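Local structure of 2-C-methyl-D-erythritol 4-phosphate cytidylyltransferase (Thermus thermophilus HB8, 2PX7) at residues Glu25-Ile30 / Ala65-Val70; Phe118-Leu123 / Glu210-Ala215; Ala136-Leu141 / Tyr204-Val209; Arg179-Tyr184 / Gln197-Leu202. The protein probably catalyses the transfer of a cytidylyl group from CTP to 2-C-methyl-D-erythritol 4-phosphate, releasing diphosphate, in the non-mevalonate route to isoprenoids. All coordinates share one frame; numbering follows the deposited sequence.

Overall arrangement
Three of the four contacts are built on or beside the central mixed sheet. Contact 1 pairs the parallel neighbours 27-31 and 67-72 of that sheet, contact 3 pairs strand 207-210 with strand 136-142, and their centres lie about 19 Å apart. Contact 2 continues directly from contact 3: Gly-211 N lies 2.7 Å from Val-140 O, a probable hydrogen bond. Contact 4 packs two helices, of which 195-201 lies against contact 3, where Val-199 CG1 meets Val-206 CG2 at 3.9 Å. Contact 2 leads toward the predicted substrate-positioning Lys-217, whose side chain is about 8 Å from that of Ala-215, whereas contact 4 lies away from the predicted active-site residues.

Contact 1 (Glu25-Ile30 / Ala65-Val70); sequences EVSVLI and AAEVLV
Glu-67 reaches across to Ser-27 along one face of a parallel strand pair. Glu-67 CB lies 4.1 Å from Val-26 O. CG, anti to the backbone N (chi1 177°), runs on past Ser-27 OG in an extended chain. At the tip, Glu-67 OE1 accepts a hydrogen bond from Ser-27 OG at 2.7 Å, through its anti lone pair, the one turned away from OE2. The same OE1 also accepts from Ser-105 N, so two donors grip one oxygen and tie the strand pair to a neighbouring loop. With an alanine here, the Ser-27 hydroxyl and Ser-105 N would probably both be left without this acceptor.

Further along this face, Leu-29 and Leu-69 lie side by side, CD2 to CD1 at 3.6 Å, under helix 93-103. On the other face Val-28 CG2 presses tightly on Ala-65 CB at 3.5 Å, while Ile-30 CG1 passes obliquely by Val-68 CG1, against helix 54-61. Between the faces runs a backbone ladder: Val-28 N gives to Glu-67 O at 2.7 Å, Leu-69 N to Val-28 O, and Ile-30 N to Leu-69 O. Parallel neighbours with helices on both faces, joined through helix 54-61, form the beta-alpha-beta unit typical of a Rossmann-like nucleotidyltransferase core.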
loop_
_atom_site.group_PDB
_atom_site.type_symbol
_atom_site.label_atom_id
_atom_site.label_comp_id
_atom_site.label_asym_id
_atom_site.label_seq_id
_atom_site.Cartn_x
_atom_site.Cartn_y
_atom_site.Cartn_z
ATOM N N GLU A 25 -8.613 24.236 -15.241
ATOM C CA GLU A 25 -7.939 24.199 -13.933
ATOM C C GLU A 25 -6.830 25.264 -13.829
ATOM O O GLU A 25 -7.168 26.449 -13.843
ATOM C CB GLU A 25 -7.460 22.790 -13.565
ATOM C CG GLU A 25 -8.540 21.887 -12.975
ATOM C CD GLU A 25 -7.996 20.541 -12.517
ATOM O OE1 GLU A 25 -7.062 20.007 -13.149
ATOM O OE2 GLU A 25 -8.508 19.998 -11.532
ATOM N N VAL A 26 -5.546 24.859 -13.691
ATOM C CA VAL A 26 -4.341 25.773 -13.418
ATOM C C VAL A 26 -2.854 25.196 -13.651
ATOM O O VAL A 26 -2.596 24.693 -14.726
ATOM C CB VAL A 26 -4.517 26.694 -12.146
ATOM C CG1 VAL A 26 -5.147 28.019 -12.533
ATOM C CG2 VAL A 26 -5.373 26.060 -11.072
ATOM N N SER A 27 -1.887 25.261 -12.723
ATOM C CA SER A 27 -0.458 24.878 -13.082
ATOM C C SER A 27 0.202 23.510 -12.611
ATOM O O SER A 27 0.533 23.336 -11.448
ATOM C CB SER A 27 0.464 26.049 -12.739
ATOM O OG SER A 27 1.597 26.124 -13.580
ATOM N N VAL A 28 0.440 22.567 -13.526
ATOM C CA VAL A 28 0.846 21.196 -13.150
ATOM C C VAL A 28 2.331 20.901 -13.423
ATOM O O VAL A 28 2.799 21.052 -14.556
ATOM C CB VAL A 28 -0.043 20.115 -13.863
ATOM C CG1 VAL A 28 0.440 18.730 -13.550
ATOM C CG2 VAL A 28 -1.524 20.263 -13.483
ATOM N N LEU A 29 3.067 20.475 -12.392
ATOM C CA LEU A 29 4.499 20.167 -12.550
ATOM C C LEU A 29 4.740 18.681 -12.444
ATOM O O LEU A 29 4.375 18.071 -11.442
ATOM C CB LEU A 29 5.366 20.923 -11.525
ATOM C CG LEU A 29 4.981 22.378 -11.214
ATOM C CD1 LEU A 29 5.958 22.998 -10.195
ATOM C CD2 LEU A 29 4.952 23.202 -12.500
ATOM N N ILE A 30 5.354 18.114 -13.483
ATOM C CA ILE A 30 5.675 16.690 -13.560
ATOM C C ILE A 30 7.204 16.452 -13.584
ATOM O O ILE A 30 7.807 16.383 -14.663
ATOM C CB ILE A 30 5.000 16.016 -14.816
ATOM C CG1 ILE A 30 3.495 16.364 -14.946
ATOM C CG2 ILE A 30 5.318 14.510 -14.909
ATOM C CD1 ILE A 30 2.538 15.934 -13.765
ATOM N N ALA A 65 -6.033 20.900 -17.015
ATOM C CA ALA A 65 -5.149 21.921 -16.430
ATOM C C ALA A 65 -4.739 22.967 -17.451
ATOM O O ALA A 65 -4.472 22.638 -18.606
ATOM C CB ALA A 65 -3.911 21.277 -15.809
ATOM N N ALA A 66 -4.656 24.220 -17.010
ATOM C CA ALA A 66 -4.293 25.323 -17.901
ATOM C C ALA A 66 -2.850 25.210 -18.434
ATOM O O ALA A 66 -2.566 25.626 -19.552
ATOM C CB ALA A 66 -4.537 26.680 -17.221
ATOM N N GLU A 67 -1.956 24.617 -17.636
ATOM C CA GLU A 67 -0.529 24.502 -17.981
ATOM C C GLU A 67 0.075 23.229 -17.367
ATOM O O GLU A 67 -0.047 22.994 -16.157
ATOM C CB GLU A 67 0.211 25.750 -17.479
ATOM C CG GLU A 67 1.721 25.755 -17.696
ATOM C CD GLU A 67 2.385 27.013 -17.135
ATOM O OE1 GLU A 67 2.397 27.204 -15.897
ATOM O OE2 GLU A 67 2.915 27.807 -17.944
ATOM N N VAL A 68 0.680 22.396 -18.208
ATOM C CA VAL A 68 1.410 21.213 -17.759
ATOM C C VAL A 68 2.889 21.380 -18.145
ATOM O O VAL A 68 3.222 21.629 -19.314
ATOM C CB VAL A 68 0.842 19.894 -18.338
ATOM C CG1 VAL A 68 1.571 18.676 -17.751
ATOM C CG2 VAL A 68 -0.685 19.778 -18.103
ATOM N N LEU A 69 3.762 21.262 -17.148
ATOM C CA LEU A 69 5.208 21.388 -17.343
ATOM C C LEU A 69 5.865 20.091 -16.920
ATOM O O LEU A 69 5.623 19.592 -15.816
ATOM C CB LEU A 69 5.747 22.557 -16.518
ATOM C CG LEU A 69 5.205 23.954 -16.852
ATOM C CD1 LEU A 69 5.395 24.900 -15.693
ATOM C CD2 LEU A 69 5.892 24.533 -18.100
ATOM N N VAL A 70 6.683 19.542 -17.809
ATOM C CA VAL A 70 7.276 18.221 -17.631
ATOM C C VAL A 70 8.796 18.307 -17.693
ATOM O O VAL A 70 9.354 18.956 -18.586
ATOM C CB VAL A 70 6.784 17.226 -18.720
ATOM C CG1 VAL A 70 7.413 15.827 -18.524
ATOM C CG2 VAL A 70 5.255 17.139 -18.724
#

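Contact 2 (Phe118-Leu123 / Glu210-Ala215); sequences FVSRGL and EGEATA
Phe-118 and Thr-214 meet where the approach to an N-capped helix, 121-134, runs beside a type I beta turn, Glu-212 to Ala-215. This turn lies in the loop that leads from strand 207-210 toward Lys-217, which is predicted to position the substrate. The Phe-118 CB lies 3.3 Å from Thr-214 O, which approaches the ring at its edge, near its plane. A water links the two backbones, accepting from Phe-118 N and donating to Thr-214 O. Thr-214 OG1 adds a weak hydrogen bond to Phe-118 O at 3.3 Å. Beyond the contact, the ring of Phe-118 stacks edge-to-face with Trp-57 and rests on helix 221-231.

Val-119 follows, with CG1 against Ala-215 CB at 3.6 Å.

Ser-120 is the N-cap. Ser-120 OG, held between the backbone N and the carbonyl carbon (chi1 64°), accepts from Leu-123 N at 3.1 Å and donates to Glu-212 OE1. The hydroxyl therefore joins the first turn of the helix to the opposite loop. The carboxylate of Glu-212 is engaged at its other oxygen too, where OE2 forms a salt bridge with Arg-126 of the same helix. The nearby helix N-terminus would probably favour the negative charge of Glu-212.

Leu-123 slides past Glu-212 in the opposite direction and forks at its end. Leu-123 CD1 lies 3.6 Å from Glu-210 O and close to Gly-211 CA, while Leu-123 CD2 meets Ala-215 CB at 3.7 Å.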
loop_
_atom_site.group_PDB
_atom_site.type_symbol
_atom_site.label_atom_id
_atom_site.label_comp_id
_atom_site.label_asym_id
_atom_site.label_seq_id
_atom_site.Cartn_x
_atom_site.Cartn_y
_atom_site.Cartn_z
ATOM N N PHE A 118 -2.610 6.203 -12.260
ATOM C CA PHE A 118 -4.058 6.041 -12.083
ATOM C C PHE A 118 -4.595 6.969 -11.006
ATOM O O PHE A 118 -5.079 6.552 -9.954
ATOM C CB PHE A 118 -4.426 4.566 -11.844
ATOM C CG PHE A 118 -3.818 3.620 -12.856
ATOM C CD1 PHE A 118 -4.039 3.803 -14.220
ATOM C CD2 PHE A 118 -3.026 2.557 -12.447
ATOM C CE1 PHE A 118 -3.475 2.949 -15.157
ATOM C CE2 PHE A 118 -2.463 1.685 -13.379
ATOM C CZ PHE A 118 -2.684 1.885 -14.737
ATOM N N VAL A 119 -4.476 8.259 -11.276
ATOM C CA VAL A 119 -5.008 9.264 -10.381
ATOM C C VAL A 119 -6.305 9.732 -11.011
ATOM O O VAL A 119 -6.344 10.049 -12.201
ATOM C CB VAL A 119 -3.986 10.419 -10.069
ATOM C CG1 VAL A 119 -2.776 9.853 -9.361
ATOM C CG2 VAL A 119 -3.519 11.106 -11.312
ATOM N N SER A 120 -7.367 9.726 -10.214
ATOM C CA SER A 120 -8.706 10.018 -10.698
ATOM C C SER A 120 -8.947 11.509 -10.697
ATOM O O SER A 120 -8.235 12.265 -10.021
ATOM C CB SER A 120 -9.759 9.326 -9.817
ATOM O OG SER A 120 -9.745 9.829 -8.488
ATOM N N ARG A 121 -9.962 11.924 -11.445
ATOM C CA ARG A 121 -10.386 13.312 -11.477
ATOM C C ARG A 121 -10.835 13.749 -10.088
ATOM O O ARG A 121 -10.620 14.894 -9.690
ATOM C CB ARG A 121 -11.507 13.525 -12.508
ATOM C CG ARG A 121 -11.428 14.886 -13.194
ATOM C CD ARG A 121 -12.814 15.522 -13.397
ATOM N NE ARG A 121 -12.902 16.863 -12.795
ATOM C CZ ARG A 121 -12.409 17.987 -13.326
ATOM N NH1 ARG A 121 -11.759 17.967 -14.489
ATOM N NH2 ARG A 121 -12.558 19.146 -12.685
ATOM N N GLY A 122 -11.461 12.828 -9.360
ATOM C CA GLY A 122 -11.836 13.050 -7.973
ATOM C C GLY A 122 -10.652 13.417 -7.084
ATOM O O GLY A 122 -10.744 14.353 -6.306
ATOM N N LEU A 123 -9.552 12.677 -7.191
ATOM C CA LEU A 123 -8.357 12.959 -6.388
ATOM C C LEU A 123 -7.783 14.342 -6.725
ATOM O O LEU A 123 -7.549 15.143 -5.835
ATOM C CB LEU A 123 -7.288 11.872 -6.580
ATOM C CG LEU A 123 -6.026 11.906 -5.687
ATOM C CD1 LEU A 123 -6.338 12.119 -4.227
ATOM C CD2 LEU A 123 -5.277 10.617 -5.855
ATOM N N GLU A 210 -7.891 12.881 1.741
ATOM C CA GLU A 210 -7.930 11.443 1.461
ATOM C C GLU A 210 -7.312 11.140 0.100
ATOM O O GLU A 210 -7.700 11.704 -0.908
ATOM C CB GLU A 210 -9.364 10.870 1.571
ATOM C CG GLU A 210 -10.445 11.867 1.208
ATOM C CD GLU A 210 -11.865 11.288 1.044
ATOM O OE1 GLU A 210 -12.031 10.029 1.052
ATOM O OE2 GLU A 210 -12.808 12.129 0.904
ATOM N N GLY A 211 -6.317 10.267 0.086
ATOM C CA GLY A 211 -5.763 9.798 -1.166
ATOM C C GLY A 211 -6.644 8.710 -1.767
ATOM O O GLY A 211 -7.846 8.651 -1.500
ATOM N N GLU A 212 -6.044 7.847 -2.573
ATOM C CA GLU A 212 -6.771 6.789 -3.264
ATOM C C GLU A 212 -5.869 5.617 -3.570
ATOM O O GLU A 212 -4.709 5.801 -3.958
ATOM C CB GLU A 212 -7.412 7.329 -4.543
ATOM C CG GLU A 212 -8.784 7.918 -4.263
ATOM C CD GLU A 212 -9.407 8.599 -5.448
ATOM O OE1 GLU A 212 -8.905 8.417 -6.572
ATOM O OE2 GLU A 212 -10.408 9.327 -5.234
ATOM N N ALA A 213 -6.414 4.411 -3.383
ATOM C CA ALA A 213 -5.672 3.171 -3.528
ATOM C C ALA A 213 -5.142 2.965 -4.931
ATOM O O ALA A 213 -4.128 2.301 -5.120
ATOM C CB ALA A 213 -6.545 1.966 -3.102
ATOM N N THR A 214 -5.837 3.528 -5.911
ATOM C CA THR A 214 -5.453 3.391 -7.312
ATOM C C THR A 214 -4.262 4.274 -7.680
ATOM O O THR A 214 -3.583 4.001 -8.664
ATOM C CB THR A 214 -6.620 3.735 -8.233
ATOM O OG1 THR A 214 -7.150 5.006 -7.839
ATOM C CG2 THR A 214 -7.721 2.665 -8.119
ATOM N N ALA A 215 -4.015 5.321 -6.890
ATOM C CA ALA A 215 -2.887 6.219 -7.114
ATOM C C ALA A 215 -1.554 5.687 -6.564
ATOM O O ALA A 215 -0.722 6.463 -6.095
ATOM C CB ALA A 215 -3.185 7.584 -6.547
HETATM O O HOH W 1 -1.324 4.865 -9.904
#

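Contact 3 (Ala136-Leu141 / Tyr204-Val209); sequences AAVPVL and YPVALV
Ala-136 and Ala-207 open a parallel ladder of four backbone hydrogen bonds. Ala-207 N donates to Ala-136 O at 3.0 Å, from above the carbonyl plane. Val-138 uses both of its backbone polar groups, its N giving to Ala-207 O and its O accepting from Val-209 N at 2.8 Å. The last rung, Val-140 N to Val-209 O, is nearly collinear with the carbonyl (C=O...N angle 170°). CA-H...O contacts accompany the ladder, among them Pro-139 CA to Val-209 O at 3.3 Å. The proline has no N-H, but its CA faces the neighbouring strand.

Apolar packing falls on both faces. On the side of Val-138 and Leu-208, Val-138 CG2 meets Val-206 CG1 at 3.6 Å. Leu-208 CD2 reaches Val-140 CG1 at 3.8 Å, the side chains crossing at about a right angle. On the face of Ala-137 and Pro-139, Val-209 CG2, set between its backbone N and carbonyl carbon (chi1 -58° to CG1), packs on Pro-139 CA and CB, with helix 121-134 covering that side.

Aromatic contact is confined to Tyr-204, whose CE2 lies 4.0 Å from Ala-136 CB; its hydroxyl bonds to Ser-134 O.

Main-chain bonds thus hold the strands together, and apolar groups pack both faces. Val-206, before the strand, bonds through its backbone to the second subunit, against which Val-140 and Leu-208 also pack, so this side joins the dimer contact.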
loop_
_atom_site.group_PDB
_atom_site.type_symbol
_atom_site.label_atom_id
_atom_site.label_comp_id
_atom_site.label_asym_id
_atom_site.label_seq_id
_atom_site.Cartn_x
_atom_site.Cartn_y
_atom_site.Cartn_z
ATOM N N ALA A 136 -1.488 24.610 0.926
ATOM C CA ALA A 136 -0.632 23.416 0.935
ATOM C C ALA A 136 -1.510 22.236 1.297
ATOM O O ALA A 136 -2.059 22.224 2.381
ATOM C CB ALA A 136 0.516 23.557 1.961
ATOM N N ALA A 137 -1.633 21.257 0.396
ATOM C CA ALA A 137 -2.492 20.089 0.628
ATOM C C ALA A 137 -1.934 18.825 -0.017
ATOM O O ALA A 137 -1.507 18.825 -1.182
ATOM C CB ALA A 137 -3.906 20.353 0.123
ATOM N N VAL A 138 -1.967 17.745 0.753
ATOM C CA VAL A 138 -1.381 16.469 0.373
ATOM C C VAL A 138 -2.394 15.305 0.544
ATOM O O VAL A 138 -3.033 15.200 1.604
ATOM C CB VAL A 138 -0.128 16.225 1.270
ATOM C CG1 VAL A 138 0.416 14.849 1.096
ATOM C CG2 VAL A 138 0.947 17.275 0.956
ATOM N N PRO A 139 -2.514 14.418 -0.478
ATOM C CA PRO A 139 -3.299 13.191 -0.288
ATOM C C PRO A 139 -2.549 12.114 0.490
ATOM O O PRO A 139 -1.366 11.857 0.234
ATOM C CB PRO A 139 -3.616 12.735 -1.714
ATOM C CG PRO A 139 -2.429 13.235 -2.530
ATOM C CD PRO A 139 -1.943 14.503 -1.842
ATOM N N VAL A 140 -3.250 11.499 1.450
ATOM C CA VAL A 140 -2.692 10.454 2.295
ATOM C C VAL A 140 -3.629 9.238 2.360
ATOM O O VAL A 140 -4.825 9.367 2.137
ATOM C CB VAL A 140 -2.353 10.947 3.746
ATOM C CG1 VAL A 140 -1.329 12.109 3.736
ATOM C CG2 VAL A 140 -3.626 11.304 4.537
ATOM N N LEU A 141 -3.061 8.058 2.615
ATOM C CA LEU A 141 -3.849 6.850 2.864
ATOM C C LEU A 141 -3.471 6.259 4.204
ATOM O O LEU A 141 -2.315 6.384 4.638
ATOM C CB LEU A 141 -3.603 5.783 1.785
ATOM C CG LEU A 141 -4.203 5.892 0.382
ATOM C CD1 LEU A 141 -3.788 4.667 -0.386
ATOM C CD2 LEU A 141 -5.711 5.996 0.387
ATOM N N TYR A 204 5.125 26.456 7.707
ATOM C CA TYR A 204 3.792 26.534 7.089
ATOM C C TYR A 204 3.003 25.207 7.260
ATOM O O TYR A 204 3.518 24.130 6.935
ATOM C CB TYR A 204 3.876 26.909 5.605
ATOM C CG TYR A 204 2.552 27.415 5.013
ATOM C CD1 TYR A 204 2.292 28.780 4.912
ATOM C CD2 TYR A 204 1.567 26.522 4.568
ATOM C CE1 TYR A 204 1.093 29.256 4.389
ATOM C CE2 TYR A 204 0.349 26.987 4.040
ATOM C CZ TYR A 204 0.130 28.358 3.958
ATOM O OH TYR A 204 -1.029 28.847 3.446
ATOM N N PRO A 205 1.742 25.296 7.737
ATOM C CA PRO A 205 0.909 24.100 7.962
ATOM C C PRO A 205 0.525 23.409 6.648
ATOM O O PRO A 205 0.113 24.056 5.691
ATOM C CB PRO A 205 -0.342 24.670 8.660
ATOM C CG PRO A 205 -0.423 26.108 8.152
ATOM C CD PRO A 205 1.025 26.545 8.082
ATOM N N VAL A 206 0.679 22.099 6.594
ATOM C CA VAL A 206 0.310 21.372 5.379
ATOM C C VAL A 206 -0.906 20.498 5.665
ATOM O O VAL A 206 -0.827 19.587 6.464
ATOM C CB VAL A 206 1.484 20.526 4.825
ATOM C CG1 VAL A 206 1.078 19.780 3.558
ATOM C CG2 VAL A 206 2.721 21.426 4.579
ATOM N N ALA A 207 -2.013 20.792 4.999
ATOM C CA ALA A 207 -3.252 20.058 5.185
ATOM C C ALA A 207 -3.220 18.712 4.472
ATOM O O ALA A 207 -2.506 18.527 3.484
ATOM C CB ALA A 207 -4.447 20.889 4.707
ATOM N N LEU A 208 -4.001 17.778 4.996
ATOM C CA LEU A 208 -4.090 16.433 4.475
ATOM C C LEU A 208 -5.480 16.181 3.908
ATOM O O LEU A 208 -6.464 16.625 4.483
ATOM C CB LEU A 208 -3.781 15.414 5.577
ATOM C CG LEU A 208 -2.455 15.529 6.347
ATOM C CD1 LEU A 208 -2.313 14.380 7.344
ATOM C CD2 LEU A 208 -1.253 15.565 5.387
ATOM N N VAL A 209 -5.550 15.479 2.779
ATOM C CA VAL A 209 -6.829 15.015 2.217
ATOM C C VAL A 209 -6.745 13.517 1.953
ATOM O O VAL A 209 -5.657 12.957 1.944
ATOM C CB VAL A 209 -7.261 15.757 0.912
ATOM C CG1 VAL A 209 -7.387 17.267 1.149
ATOM C CG2 VAL A 209 -6.346 15.434 -0.273
#

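Contact 4 (Arg179-Tyr184 / Gln197-Leu202); sequences REAHAY and QLVQAL
Leu-198 meets helix 175-188 in two places. Leu-198 CB lies 3.9 Å from Ala-181 CB. Leu-198 CD1 sits over one face of the His-182 imidazole, 3.6 Å from the ring centroid and 14° off the ring normal, a CH-pi contact. With CG beside the backbone N (chi1 -57°) and an extended chi2, the leucine sends this methyl out over the ring. Its carbonyl takes part as well: a water donates to both Leu-198 O and Ala-181 O, each at 2.8 Å, bridging the two backbones.

The His-182 ring is held from another side, where NE2 is hydrogen-bonded to Asp-195 near the start of the second helix, and side chains of helix 93-103 pack around it. An alanine at this position is likely to leave Asp-195 without its mate and open a gap beneath the Leu-198 methyl.

Val-199 turns its CB away from the first helix, yet Val-199 CG2 still touches Ala-181 CB at 3.8 Å. Ala-201 follows with its carbonyl, O lying 3.6 Å from Tyr-184 CE2. Leu-202 then spreads its two methyls: CD1 reaches Ala-181 N at 3.5 Å and Glu-180 CB, while CD2 lies beside Tyr-184 CB as the two side chains slide past each other.

The helix segments cross at 81° with axes 8.3 Å apart, an approach that the small Ala-181 at the crossing probably helps to allow. Direct contact is thus chiefly apolar, and a water serves the carbonyls that face each other across it.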
loop_
_atom_site.group_PDB
_atom_site.type_symbol
_atom_site.label_atom_id
_atom_site.label_comp_id
_atom_site.label_asym_id
_atom_site.label_seq_id
_atom_site.Cartn_x
_atom_site.Cartn_y
_atom_site.Cartn_z
ATOM N N ARG A 179 7.741 28.260 -4.064
ATOM C CA ARG A 179 8.958 29.031 -4.347
ATOM C C ARG A 179 9.701 29.415 -3.055
ATOM O O ARG A 179 10.875 29.128 -2.943
ATOM C CB ARG A 179 8.669 30.212 -5.296
ATOM C CG ARG A 179 8.081 29.702 -6.632
ATOM C CD ARG A 179 8.508 30.460 -7.884
ATOM N NE ARG A 179 7.454 31.342 -8.342
ATOM C CZ ARG A 179 6.868 31.336 -9.546
ATOM N NH1 ARG A 179 7.223 30.510 -10.514
ATOM N NH2 ARG A 179 5.910 32.208 -9.775
ATOM N N GLU A 180 9.015 29.996 -2.067
ATOM C CA GLU A 180 9.656 30.266 -0.770
ATOM C C GLU A 180 10.292 29.020 -0.162
ATOM O O GLU A 180 11.398 29.081 0.374
ATOM C CB GLU A 180 8.679 30.849 0.258
ATOM C CG GLU A 180 8.155 32.238 -0.044
ATOM C CD GLU A 180 9.226 33.336 0.055
ATOM O OE1 GLU A 180 10.208 33.184 0.819
ATOM O OE2 GLU A 180 9.061 34.364 -0.624
ATOM N N ALA A 181 9.570 27.901 -0.222
ATOM C CA ALA A 181 10.051 26.630 0.315
ATOM C C ALA A 181 11.335 26.156 -0.383
ATOM O O ALA A 181 12.301 25.745 0.273
ATOM C CB ALA A 181 8.959 25.571 0.211
ATOM N N HIS A 182 11.326 26.186 -1.709
ATOM C CA HIS A 182 12.498 25.806 -2.470
ATOM C C HIS A 182 13.682 26.779 -2.266
ATOM O O HIS A 182 14.819 26.336 -2.209
ATOM C CB HIS A 182 12.155 25.604 -3.955
ATOM C CG HIS A 182 11.624 24.234 -4.264
ATOM N ND1 HIS A 182 12.432 23.196 -4.674
ATOM C CD2 HIS A 182 10.368 23.728 -4.189
ATOM C CE1 HIS A 182 11.695 22.115 -4.862
ATOM N NE2 HIS A 182 10.437 22.411 -4.570
ATOM N N ALA A 183 13.404 28.075 -2.109
ATOM C CA ALA A 183 14.461 29.076 -1.829
ATOM C C ALA A 183 15.158 28.836 -0.483
ATOM O O ALA A 183 16.394 28.870 -0.383
ATOM C CB ALA A 183 13.886 30.503 -1.886
ATOM N N TYR A 184 14.358 28.591 0.552
ATOM C CA TYR A 184 14.886 28.270 1.873
ATOM C C TYR A 184 15.651 26.951 1.859
ATOM O O TYR A 184 16.702 26.838 2.489
ATOM C CB TYR A 184 13.745 28.221 2.891
ATOM C CG TYR A 184 14.171 27.937 4.313
ATOM C CD1 TYR A 184 14.918 28.869 5.044
ATOM C CD2 TYR A 184 13.809 26.749 4.938
ATOM C CE1 TYR A 184 15.296 28.616 6.377
ATOM C CE2 TYR A 184 14.178 26.483 6.260
ATOM C CZ TYR A 184 14.917 27.424 6.976
ATOM O OH TYR A 184 15.300 27.149 8.282
ATOM N N GLN A 197 7.399 18.396 2.652
ATOM C CA GLN A 197 8.442 18.534 3.684
ATOM C C GLN A 197 9.220 19.832 3.625
ATOM O O GLN A 197 9.670 20.325 4.658
ATOM C CB GLN A 197 9.395 17.352 3.633
ATOM C CG GLN A 197 8.770 16.076 4.190
ATOM C CD GLN A 197 9.547 14.873 3.753
ATOM O OE1 GLN A 197 10.516 14.470 4.409
ATOM N NE2 GLN A 197 9.178 14.329 2.598
ATOM N N LEU A 198 9.389 20.385 2.421
ATOM C CA LEU A 198 10.072 21.688 2.246
ATOM C C LEU A 198 9.202 22.824 2.775
ATOM O O LEU A 198 9.697 23.776 3.361
ATOM C CB LEU A 198 10.364 21.935 0.765
ATOM C CG LEU A 198 11.207 20.901 -0.000
ATOM C CD1 LEU A 198 11.538 21.445 -1.375
ATOM C CD2 LEU A 198 12.476 20.496 0.759
ATOM N N VAL A 199 7.896 22.720 2.542
ATOM C CA VAL A 199 6.948 23.726 2.994
ATOM C C VAL A 199 6.843 23.708 4.542
ATOM O O VAL A 199 6.803 24.755 5.186
ATOM C CB VAL A 199 5.542 23.528 2.297
ATOM C CG1 VAL A 199 4.471 24.442 2.919
ATOM C CG2 VAL A 199 5.644 23.795 0.792
ATOM N N GLN A 200 6.797 22.503 5.105
ATOM C CA GLN A 200 6.850 22.275 6.553
ATOM C C GLN A 200 8.073 22.945 7.210
ATOM O O GLN A 200 7.951 23.538 8.276
ATOM C CB GLN A 200 6.818 20.756 6.803
ATOM C CG GLN A 200 6.760 20.289 8.248
ATOM C CD GLN A 200 6.652 18.774 8.304
ATOM O OE1 GLN A 200 7.339 18.054 7.562
ATOM N NE2 GLN A 200 5.774 18.286 9.149
ATOM N N ALA A 201 9.235 22.896 6.557
ATOM C CA ALA A 201 10.454 23.520 7.095
ATOM C C ALA A 201 10.365 25.050 7.187
ATOM O O ALA A 201 11.091 25.681 7.954
ATOM C CB ALA A 201 11.689 23.072 6.299
ATOM N N LEU A 202 9.429 25.645 6.449
ATOM C CA LEU A 202 9.145 27.080 6.581
ATOM C C LEU A 202 8.351 27.434 7.833
ATOM O O LEU A 202 8.350 28.574 8.272
ATOM C CB LEU A 202 8.393 27.592 5.339
ATOM C CG LEU A 202 9.156 27.893 4.050
ATOM C CD1 LEU A 202 8.155 28.331 2.973
ATOM C CD2 LEU A 202 10.212 28.996 4.239
HETATM O O HOH W 2 12.287 24.508 2.795
#